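Local coordinates for protein K5 lyase (Enterobacteria phage k1-5, PDB 2X3H) that probably cleaves the K5 capsular polysaccharide of its host bacterium by an eliminative lyase reaction, as a tail-spike-like phage enzyme, at residues Y130-N135 against Q159-G164; S184-P189 against C217-S222. All coordinates share one frame; numbering follows the deposited sequence.

In the fold
Contacts 1 and 2 follow one another along the chain, and both belong to one parallel sheet of the right-handed beta-helix, a fold well known from viral tail spikes. The order across this sheet runs 106-108, 131-134, 160-163, 186-188, 218-221, 242-245 and 266-268, so each contact joins two successive coils. Their centres lie about 9 Å apart. Strands 160-163 and 186-188 are neighbours and link the two contacts: Leu162 N probably bonds to Ile186 O at 2.8 Å, and Gly164 N probably to Tyr188 O at 2.7 Å. No other chain of the trimer touches these segments, so both contacts lie within the beta-helix of one subunit.

Contact 1 of 2, residues Y130-N135 against Q159-G164; sequences YLVFNN and QVSLAG
Leu131 and Val160 stack on the inner face of a parallel beta-helix, where strands 131-134 and 160-163 run side by side in exact register, with Phe133 beside Leu162 two residues further on. Leu131 CD1 rests 4.1 Å from Val160 CG2. The other methyl of that valine, CG1, comes in near the ring plane of Phe133 and meets its edge at CE2, 4.2 Å away, so Val160 packs against two residues of the coil beside it. The Phe133 ring leans back along its strand toward Leu131 because CG stands anti to the carbonyl carbon (chi1 -61°), which brings its edge to Val160; Leu162 CD2 then fills in against Phe133 CB at 4.1 Å. Beyond them Phe175 and Val168 carry the hydrophobic filling deeper into the helix.

Val132, Asn134, Ser161 and Ala163 occupy the other face. Here Asn134 lays OD1 against the Ala163 methyl, 3.3 Å from CB. At the entry corner the Tyr130 ring turns away from 159-164, stacks with His123 and is tethered through OH to Ser103. Four backbone bonds follow the usual parallel ladder from Leu131 N to Ala163 N, and Asn135 N adds a fifth, approaching Ala163 O from above the carbonyl plane. Leu131 O is gripped twice, by Ser161 N at 2.9 Å and by a water at 2.9 Å, and that water accepts a hydrogen bond from Ser161 OG at 2.8 Å.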
ATOM      1  N   TYR A 130     -29.307  18.679  16.163  1.00 10.10           N
ATOM      2  CA  TYR A 130     -28.749  19.235  17.392  1.00  9.81           C
ATOM      3  C   TYR A 130     -27.948  20.496  17.086  1.00 10.15           C
ATOM      4  O   TYR A 130     -28.498  21.599  17.151  1.00  9.66           O
ATOM      5  CB  TYR A 130     -27.924  18.176  18.130  1.00 10.89           C
ATOM      6  CG  TYR A 130     -27.505  18.520  19.551  1.00 10.81           C
ATOM      7  CD1 TYR A 130     -27.960  19.680  20.191  1.00 10.93           C
ATOM      8  CD2 TYR A 130     -26.681  17.655  20.267  1.00 12.12           C
ATOM      9  CE1 TYR A 130     -27.567  19.978  21.494  1.00 11.52           C
ATOM     10  CE2 TYR A 130     -26.293  17.939  21.562  1.00 12.40           C
ATOM     11  CZ  TYR A 130     -26.743  19.096  22.173  1.00 12.29           C
ATOM     12  OH  TYR A 130     -26.352  19.360  23.467  1.00 13.38           O
ATOM     13  N   LEU A 131     -26.675  20.337  16.727  1.00  9.37           N
ATOM     14  CA  LEU A 131     -25.783  21.472  16.506  1.00  8.93           C
ATOM     15  C   LEU A 131     -25.654  21.709  15.009  1.00  9.13           C
ATOM     16  O   LEU A 131     -25.306  20.800  14.260  1.00  8.42           O
ATOM     17  CB  LEU A 131     -24.408  21.205  17.138  1.00  9.71           C
ATOM     18  CG  LEU A 131     -24.399  20.905  18.641  1.00 10.16           C
ATOM     19  CD1 LEU A 131     -22.996  20.567  19.144  1.00 12.43           C
ATOM     20  CD2 LEU A 131     -24.993  22.072  19.424  1.00 11.36           C
ATOM     21  N   VAL A 132     -25.962  22.924  14.570  1.00  8.54           N
ATOM     22  CA  VAL A 132     -25.844  23.268  13.157  1.00  9.31           C
ATOM     23  C   VAL A 132     -24.958  24.493  12.973  1.00  9.66           C
ATOM     24  O   VAL A 132     -25.276  25.597  13.441  1.00  9.31           O
ATOM     25  CB  VAL A 132     -27.225  23.509  12.497  1.00 10.08           C
ATOM     26  CG1 VAL A 132     -27.046  23.887  11.038  1.00  9.81           C
ATOM     27  CG2 VAL A 132     -28.107  22.271  12.627  1.00  9.78           C
ATOM     28  N   PHE A 133     -23.828  24.291  12.299  1.00  9.11           N
ATOM     29  CA  PHE A 133     -22.895  25.375  12.026  1.00  9.74           C
ATOM     30  C   PHE A 133     -23.017  25.789  10.574  1.00 10.01           C
ATOM     31  O   PHE A 133     -22.778  24.987   9.671  1.00  9.86           O
ATOM     32  CB  PHE A 133     -21.462  24.962  12.390  1.00 10.43           C
ATOM     33  CG  PHE A 133     -21.301  24.632  13.842  1.00 10.95           C
ATOM     34  CD1 PHE A 133     -21.178  25.642  14.795  1.00 11.18           C
ATOM     35  CD2 PHE A 133     -21.351  23.312  14.269  1.00 11.27           C
ATOM     36  CE1 PHE A 133     -21.061  25.335  16.143  1.00 11.54           C
ATOM     37  CE2 PHE A 133     -21.230  22.992  15.621  1.00 11.54           C
ATOM     38  CZ  PHE A 133     -21.090  23.996  16.561  1.00 11.89           C
ATOM     39  N   ASN A 134     -23.425  27.038  10.349  1.00 10.31           N
ATOM     40  CA  ASN A 134     -23.725  27.492   9.005  1.00 11.09           C
ATOM     41  C   ASN A 134     -22.557  28.255   8.412  1.00 11.66           C
ATOM     42  O   ASN A 134     -22.245  29.362   8.835  1.00 12.30           O
ATOM     43  CB  ASN A 134     -25.002  28.349   8.985  1.00 12.71           C
ATOM     44  CG  ASN A 134     -26.270  27.519   9.149  1.00 13.17           C
ATOM     45  OD1 ASN A 134     -26.540  26.606   8.361  1.00 14.27           O
ATOM     46  ND2 ASN A 134     -27.066  27.853  10.155  1.00 13.77           N
ATOM     47  N   ASN A 135     -21.894  27.629   7.447  1.00 11.38           N
ATOM     48  CA  ASN A 135     -20.782  28.251   6.727  1.00 12.22           C
ATOM     49  C   ASN A 135     -19.685  28.857   7.602  1.00 12.22           C
ATOM     50  O   ASN A 135     -19.256  29.991   7.365  1.00 13.38           O
ATOM     51  CB  ASN A 135     -21.309  29.314   5.757  1.00 13.03           C
ATOM     52  CG  ASN A 135     -22.010  28.722   4.566  1.00 14.27           C
ATOM     53  OD1 ASN A 135     -23.204  28.965   4.346  1.00 16.44           O
ATOM     54  ND2 ASN A 135     -21.277  27.949   3.774  1.00 13.47           N
ATOM     55  N   GLN A 159     -26.489  14.869  14.470  1.00  7.41           N
ATOM     56  CA  GLN A 159     -25.918  15.364  15.723  1.00  7.66           C
ATOM     57  C   GLN A 159     -25.142  16.675  15.528  1.00  8.67           C
ATOM     58  O   GLN A 159     -25.449  17.683  16.168  1.00  8.93           O
ATOM     59  CB  GLN A 159     -25.047  14.305  16.413  1.00  8.20           C
ATOM     60  CG  GLN A 159     -25.785  13.040  16.827  1.00  8.68           C
ATOM     61  CD  GLN A 159     -24.890  12.099  17.616  1.00  9.24           C
ATOM     62  OE1 GLN A 159     -24.050  11.402  17.049  1.00  7.67           O
ATOM     63  NE2 GLN A 159     -25.073  12.068  18.936  1.00  9.99           N
ATOM     64  N   VAL A 160     -24.139  16.663  14.654  1.00  7.30           N
ATOM     65  CA  VAL A 160     -23.407  17.882  14.305  1.00  7.70           C
ATOM     66  C   VAL A 160     -23.402  18.061  12.797  1.00  7.97           C
ATOM     67  O   VAL A 160     -22.982  17.163  12.061  1.00  7.36           O
ATOM     68  CB  VAL A 160     -21.941  17.833  14.794  1.00  7.93           C
ATOM     69  CG1 VAL A 160     -21.157  19.030  14.278  1.00  7.63           C
ATOM     70  CG2 VAL A 160     -21.881  17.788  16.308  1.00  8.87           C
ATOM     71  N   SER A 161     -23.883  19.219  12.341  1.00  7.91           N
ATOM     72  CA  SER A 161     -23.920  19.563  10.917  1.00  7.92           C
ATOM     73  C   SER A 161     -22.970  20.716  10.624  1.00  8.65           C
ATOM     74  O   SER A 161     -22.998  21.752  11.302  1.00  8.30           O
ATOM     75  CB  SER A 161     -25.336  19.985  10.491  1.00  7.70           C
ATOM     76  OG  SER A 161     -26.285  18.962  10.722  1.00  8.63           O
ATOM     77  N   LEU A 162     -22.121  20.526   9.618  1.00  8.25           N
ATOM     78  CA  LEU A 162     -21.403  21.630   8.995  1.00  8.93           C
ATOM     79  C   LEU A 162     -22.147  21.936   7.703  1.00  9.78           C
ATOM     80  O   LEU A 162     -21.934  21.285   6.671  1.00  9.14           O
ATOM     81  CB  LEU A 162     -19.942  21.259   8.719  1.00  8.83           C
ATOM     82  CG  LEU A 162     -19.139  20.811   9.945  1.00  9.30           C
ATOM     83  CD1 LEU A 162     -17.704  20.437   9.574  1.00  9.15           C
ATOM     84  CD2 LEU A 162     -19.167  21.877  11.059  1.00  9.00           C
ATOM     85  N   ALA A 163     -23.068  22.895   7.789  1.00  9.08           N
ATOM     86  CA  ALA A 163     -23.893  23.287   6.657  1.00  9.73           C
ATOM     87  C   ALA A 163     -23.075  24.289   5.859  1.00 10.19           C
ATOM     88  O   ALA A 163     -23.200  25.503   6.034  1.00 11.26           O
ATOM     89  CB  ALA A 163     -25.204  23.900   7.138  1.00 10.00           C
ATOM     90  N   GLY A 164     -22.202  23.765   5.010  1.00 10.48           N
ATOM     91  CA  GLY A 164     -21.137  24.555   4.425  1.00 10.36           C
ATOM     92  C   GLY A 164     -19.988  24.693   5.408  1.00 10.89           C
ATOM     93  O   GLY A 164     -20.158  24.488   6.610  1.00 11.71           O
TER
HETATM   94  O   HOH W   1     -27.257  18.889  13.333  1.00  8.90           O

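Contact 2 of 2, residues S184-P189 against C217-S222; sequences SLIAYP and CVLADS
Pro189 CD stands above the Asp221 carboxylate, 4.2 Å from CG and 3.4 Å from Asp221 O, at the exit end of two neighbouring coils of the parallel beta-helix; the pyrrolidine and the aspartate side chain cross at about a right angle. Ser222 OG donates to Asp221 OD1 at 2.7 Å, nearly along the C-O direction, which should help fix the group's rotation. The same Ser222 OG also bonds to Thr247 N, tying the carboxylate to the next coil. The Tyr188 ring takes little part across these strands: its CB touches Asp221 CB, while the ring, with CG between the backbone N and the carbonyl carbon (chi1 55°), swings over toward Ala163 of the preceding coil.

In the middle of the strands Ile186 and Leu219 lie alongside, pointing the same way, with CD1 of the isoleucine 3.6 Å from CD2 of the leucine. Both have the gamma carbon that leads toward the neighbour anti to the backbone N, chi1 176° and 163°, which keeps the two branches abreast. Leu185, Ala187, Val218 and Ala220 make up the opposite face, where Leu185 packs on Phe175 of strand 168-178. Ser184 OG, at the corner, bonds to both Tyr236 and Gln159. Four backbone bonds join the strands, and Leu219 O, which accepts from Ala187 N at 2.9 Å, also receives a CA-H contact from Ile186 CA at 3.3 Å.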
ATOM      1  N   SER A 184     -23.956  11.189  12.666  1.00  5.79           N
ATOM      2  CA  SER A 184     -23.290  11.806  13.806  1.00  5.99           C
ATOM      3  C   SER A 184     -22.626  13.114  13.408  1.00  6.55           C
ATOM      4  O   SER A 184     -22.802  14.127  14.065  1.00  6.80           O
ATOM      5  CB  SER A 184     -22.273  10.843  14.434  1.00  6.64           C
ATOM      6  OG  SER A 184     -22.957   9.751  15.023  1.00  7.84           O
ATOM      7  N   LEU A 185     -21.866  13.081  12.318  1.00  5.86           N
ATOM      8  CA  LEU A 185     -21.202  14.267  11.816  1.00  6.85           C
ATOM      9  C   LEU A 185     -21.402  14.341  10.307  1.00  6.99           C
ATOM     10  O   LEU A 185     -21.016  13.427   9.591  1.00  7.05           O
ATOM     11  CB  LEU A 185     -19.706  14.211  12.155  1.00  6.95           C
ATOM     12  CG  LEU A 185     -18.821  15.342  11.608  1.00  8.11           C
ATOM     13  CD1 LEU A 185     -19.236  16.713  12.133  1.00  8.85           C
ATOM     14  CD2 LEU A 185     -17.362  15.075  11.950  1.00  8.63           C
ATOM     15  N   ILE A 186     -22.010  15.422   9.832  1.00  7.18           N
ATOM     16  CA  ILE A 186     -22.281  15.560   8.401  1.00  7.04           C
ATOM     17  C   ILE A 186     -21.815  16.927   7.927  1.00  7.32           C
ATOM     18  O   ILE A 186     -22.121  17.932   8.544  1.00  8.06           O
ATOM     19  CB  ILE A 186     -23.790  15.348   8.065  1.00  7.66           C
ATOM     20  CG1 ILE A 186     -24.052  15.600   6.583  1.00  8.32           C
ATOM     21  CG2 ILE A 186     -24.673  16.265   8.913  1.00  8.55           C
ATOM     22  CD1 ILE A 186     -25.487  15.454   6.158  1.00  8.13           C
ATOM     23  N   ALA A 187     -21.071  16.949   6.827  1.00  6.80           N
ATOM     24  CA  ALA A 187     -20.714  18.201   6.168  1.00  7.05           C
ATOM     25  C   ALA A 187     -21.312  18.201   4.771  1.00  8.06           C
ATOM     26  O   ALA A 187     -21.236  17.193   4.060  1.00  8.52           O
ATOM     27  CB  ALA A 187     -19.197  18.356   6.106  1.00  7.43           C
ATOM     28  N   TYR A 188     -21.922  19.318   4.366  1.00  7.71           N
ATOM     29  CA  TYR A 188     -22.544  19.389   3.043  1.00  9.21           C
ATOM     30  C   TYR A 188     -22.480  20.804   2.468  1.00  9.39           C
ATOM     31  O   TYR A 188     -22.178  21.747   3.178  1.00  8.75           O
ATOM     32  CB  TYR A 188     -23.992  18.875   3.080  1.00 11.15           C
ATOM     33  CG  TYR A 188     -24.894  19.557   4.098  1.00 11.98           C
ATOM     34  CD1 TYR A 188     -25.041  19.041   5.383  1.00 12.62           C
ATOM     35  CD2 TYR A 188     -25.610  20.709   3.770  1.00 13.68           C
ATOM     36  CE1 TYR A 188     -25.864  19.654   6.324  1.00 13.26           C
ATOM     37  CE2 TYR A 188     -26.445  21.328   4.706  1.00 13.49           C
ATOM     38  CZ  TYR A 188     -26.569  20.790   5.978  1.00 13.75           C
ATOM     39  OH  TYR A 188     -27.399  21.400   6.913  1.00 14.79           O
ATOM     40  N   PRO A 189     -22.734  20.947   1.158  1.00  9.46           N
ATOM     41  CA  PRO A 189     -22.661  22.286   0.553  1.00 10.75           C
ATOM     42  C   PRO A 189     -23.809  23.169   1.014  1.00 11.90           C
ATOM     43  O   PRO A 189     -24.920  22.688   1.143  1.00 12.82           O
ATOM     44  CB  PRO A 189     -22.806  22.006  -0.951  1.00 10.26           C
ATOM     45  CG  PRO A 189     -22.599  20.526  -1.120  1.00 10.13           C
ATOM     46  CD  PRO A 189     -23.049  19.900   0.174  1.00  9.66           C
ATOM     47  N   CYS A 217     -21.973   7.325  10.529  1.00  5.63           N
ATOM     48  CA  CYS A 217     -21.198   8.075  11.501  1.00  6.24           C
ATOM     49  C   CYS A 217     -20.754   9.402  10.903  1.00  5.59           C
ATOM     50  O   CYS A 217     -21.296  10.444  11.241  1.00  7.85           O
ATOM     51  CB  CYS A 217     -20.005   7.253  11.989  1.00  6.41           C
ATOM     52  SG  CYS A 217     -19.110   8.040  13.337  1.00  8.30           S
ATOM     53  N   VAL A 218     -19.790   9.367   9.988  1.00  5.29           N
ATOM     54  CA  VAL A 218     -19.305  10.595   9.357  1.00  5.27           C
ATOM     55  C   VAL A 218     -19.751  10.595   7.911  1.00  6.07           C
ATOM     56  O   VAL A 218     -19.556   9.605   7.218  1.00  5.81           O
ATOM     57  CB  VAL A 218     -17.759  10.643   9.346  1.00  5.16           C
ATOM     58  CG1 VAL A 218     -17.220  11.863   8.547  1.00  5.88           C
ATOM     59  CG2 VAL A 218     -17.196  10.644  10.761  1.00  5.86           C
ATOM     60  N   LEU A 219     -20.313  11.709   7.454  1.00  5.83           N
ATOM     61  CA  LEU A 219     -20.666  11.872   6.047  1.00  6.73           C
ATOM     62  C   LEU A 219     -20.050  13.154   5.513  1.00  6.77           C
ATOM     63  O   LEU A 219     -20.292  14.233   6.072  1.00  6.80           O
ATOM     64  CB  LEU A 219     -22.187  11.936   5.876  1.00  7.49           C
ATOM     65  CG  LEU A 219     -22.647  12.509   4.527  1.00  7.78           C
ATOM     66  CD1 LEU A 219     -22.107  11.666   3.376  1.00  8.43           C
ATOM     67  CD2 LEU A 219     -24.165  12.577   4.473  1.00  9.17           C
ATOM     68  N   ALA A 220     -19.239  13.034   4.458  1.00  6.80           N
ATOM     69  CA  ALA A 220     -18.722  14.198   3.729  1.00  7.10           C
ATOM     70  C   ALA A 220     -19.414  14.250   2.375  1.00  6.77           C
ATOM     71  O   ALA A 220     -19.059  13.504   1.451  1.00  7.33           O
ATOM     72  CB  ALA A 220     -17.202  14.122   3.569  1.00  7.69           C
ATOM     73  N   ASP A 221     -20.430  15.107   2.275  1.00  6.33           N
ATOM     74  CA  ASP A 221     -21.207  15.245   1.047  1.00  7.29           C
ATOM     75  C   ASP A 221     -20.584  16.323   0.179  1.00  7.11           C
ATOM     76  O   ASP A 221     -20.636  17.511   0.520  1.00  7.07           O
ATOM     77  CB  ASP A 221     -22.659  15.609   1.383  1.00  8.03           C
ATOM     78  CG  ASP A 221     -23.545  15.731   0.148  1.00 11.00           C
ATOM     79  OD1 ASP A 221     -23.020  15.832  -0.979  1.00 12.81           O
ATOM     80  OD2 ASP A 221     -24.789  15.729   0.307  1.00 13.13           O
ATOM     81  N   SER A 222     -19.972  15.898  -0.928  1.00  6.58           N
ATOM     82  CA  SER A 222     -19.459  16.818  -1.935  1.00  7.20           C
ATOM     83  C   SER A 222     -18.302  17.704  -1.449  1.00  6.76           C
ATOM     84  O   SER A 222     -18.090  18.798  -1.957  1.00  8.00           O
ATOM     85  CB  SER A 222     -20.606  17.653  -2.530  1.00  7.62           C
ATOM     86  OG  SER A 222     -21.601  16.796  -3.083  1.00  8.51           O
TER